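Long-range contact in porin protein associated with imipenem resistance (Acinetobacter baumannii, PDB 4FUV), which forms an eight-stranded beta-barrel in the outer membrane and probably takes part in the uptake of ornithine and imipenem: residues 43-48 with 74-79. Sequence-based numbering, arbitrary orientation.
Sequences GLALGY and NVYLNA. With C8E ((hydroxyethyloxy)tri(ethyloxy)octane), chain C.
The phenol ring of Tyr76 lies flat across Gly47, whose CA sits 3.8 Å from the Tyr76 ring centroid and 20° off the ring normal, a CH-pi contact over one face. Chi1 of 68° sets CG of Tyr76 between its backbone N and carbonyl carbon, turning the ring back over the neighbouring strand, where Gly47 has no side chain to obstruct it. The same two residues form an antiparallel hydrogen-bonded pair, with Gly47 N 2.9 Å from Tyr76 O and Tyr76 N 3.0 Å from Gly47 O. Ala45 and Asn78 repeat the pairing, Ala45 N lying 2.8 Å from Asn78 O.

On the opposite face Leu44, Leu46, Val75 and Leu77 make an apolar patch that Tyr48 extends. CD1 of Leu77 lies over the backbone carbonyl of Ala45, between Leu44 CG (3.8 Å) and Leu46 CB (4.0 Å). Farther along, CG2 of Val75 meets the Tyr48 ring at its edge, 4.1 Å from Tyr48 CD1. The detergent chain runs past this pair, its C7 3.6 Å from Val75 CG2.

Polar groups beyond the pairing fix the aromatic ends: Tyr76 OH hydrogen-bonds to Glu24 and Arg22, anchoring the ring on the buried side, whereas Tyr48 OH bonds to Asn73. Strands 29-37 and 95-114 flank the hairpin and continue the barrel wall. Leucine, valine and tyrosine beside bound detergent, backed by a buried polar network, are consistent with a membrane-facing outer surface and a polar barrel interior.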
# COMPACT_ATOMS: atom_id res chain seq x y z
N GLY A 43 2.97 10.59 38.86
CA GLY A 43 2.53 11.92 38.53
C GLY A 43 1.08 11.92 38.14
O GLY A 43 0.43 10.86 38.07
N LEU A 44 0.57 13.11 37.88
CA LEU A 44 -0.85 13.32 37.64
C LEU A 44 -1.02 14.34 36.53
O LEU A 44 -0.30 15.34 36.50
CB LEU A 44 -1.50 13.83 38.92
CG LEU A 44 -2.97 13.57 39.16
CD1 LEU A 44 -3.26 12.07 39.08
CD2 LEU A 44 -3.31 14.13 40.54
N ALA A 45 -1.96 14.08 35.62
CA ALA A 45 -2.32 15.01 34.55
C ALA A 45 -3.81 15.30 34.55
O ALA A 45 -4.64 14.38 34.47
CB ALA A 45 -1.89 14.44 33.18
N LEU A 46 -4.16 16.58 34.61
CA LEU A 46 -5.54 17.00 34.52
C LEU A 46 -5.69 17.84 33.28
O LEU A 46 -5.11 18.94 33.18
CB LEU A 46 -5.93 17.84 35.74
CG LEU A 46 -7.31 18.50 35.73
CD1 LEU A 46 -8.43 17.48 35.80
CD2 LEU A 46 -7.43 19.51 36.87
N GLY A 47 -6.48 17.36 32.33
CA GLY A 47 -6.52 17.96 31.01
C GLY A 47 -7.88 18.19 30.40
O GLY A 47 -8.89 17.68 30.86
N TYR A 48 -7.89 19.00 29.35
CA TYR A 48 -9.07 19.20 28.54
C TYR A 48 -8.70 19.00 27.09
O TYR A 48 -7.69 19.52 26.61
CB TYR A 48 -9.64 20.61 28.71
CG TYR A 48 -10.83 20.88 27.80
CD1 TYR A 48 -12.10 20.45 28.15
CD2 TYR A 48 -10.68 21.56 26.60
CE1 TYR A 48 -13.21 20.71 27.32
CE2 TYR A 48 -11.76 21.82 25.76
CZ TYR A 48 -13.03 21.38 26.13
OH TYR A 48 -14.12 21.63 25.31
N ASN A 74 -13.92 16.85 26.23
CA ASN A 74 -13.47 15.85 27.17
C ASN A 74 -12.63 16.46 28.30
O ASN A 74 -11.80 17.33 28.05
CB ASN A 74 -12.62 14.83 26.42
CG ASN A 74 -13.34 14.29 25.21
OD1 ASN A 74 -14.44 13.74 25.31
ND2 ASN A 74 -12.73 14.44 24.04
N VAL A 75 -12.88 16.01 29.53
CA VAL A 75 -12.05 16.36 30.68
C VAL A 75 -11.46 15.07 31.24
O VAL A 75 -12.20 14.12 31.50
CB VAL A 75 -12.86 17.02 31.81
CG1 VAL A 75 -11.96 17.34 33.01
CG2 VAL A 75 -13.56 18.27 31.32
N TYR A 76 -10.15 15.04 31.48
CA TYR A 76 -9.54 13.81 31.96
C TYR A 76 -8.59 14.00 33.14
O TYR A 76 -7.94 15.04 33.30
CB TYR A 76 -8.84 13.06 30.82
CG TYR A 76 -7.60 13.77 30.25
CD1 TYR A 76 -6.34 13.58 30.83
CD2 TYR A 76 -7.70 14.60 29.15
CE1 TYR A 76 -5.21 14.22 30.32
CE2 TYR A 76 -6.57 15.25 28.63
CZ TYR A 76 -5.32 15.04 29.22
OH TYR A 76 -4.18 15.65 28.75
N LEU A 77 -8.53 12.97 33.97
CA LEU A 77 -7.56 12.94 35.06
C LEU A 77 -6.81 11.61 35.01
O LEU A 77 -7.41 10.54 35.17
CB LEU A 77 -8.26 13.10 36.40
CG LEU A 77 -7.33 13.08 37.61
CD1 LEU A 77 -6.34 14.25 37.52
CD2 LEU A 77 -8.13 13.14 38.89
N ASN A 78 -5.51 11.68 34.75
CA ASN A 78 -4.68 10.49 34.69
C ASN A 78 -3.57 10.47 35.71
O ASN A 78 -2.91 11.49 35.95
CB ASN A 78 -4.05 10.32 33.30
CG ASN A 78 -5.07 10.05 32.24
OD1 ASN A 78 -6.06 9.39 32.50
ND2 ASN A 78 -4.84 10.57 31.04
N ALA A 79 -3.35 9.30 36.30
CA ALA A 79 -2.08 9.01 36.97
C ALA A 79 -1.07 8.60 35.90
O ALA A 79 -1.42 7.84 34.98
CB ALA A 79 -2.25 7.90 37.98
C1 C8E C . -7.52 22.02 33.25
C2 C8E C . -8.85 21.29 33.06
C3 C8E C . -10.02 22.27 33.00
C4 C8E C . -11.38 21.57 33.02
C5 C8E C . -12.22 21.97 31.81
C6 C8E C . -13.71 22.08 32.12
C7 C8E C . -14.54 21.66 30.90
C8 C8E C . -16.03 21.70 31.19
O9 C8E C . -16.74 20.93 30.24
C10 C8E C . -17.11 19.66 30.73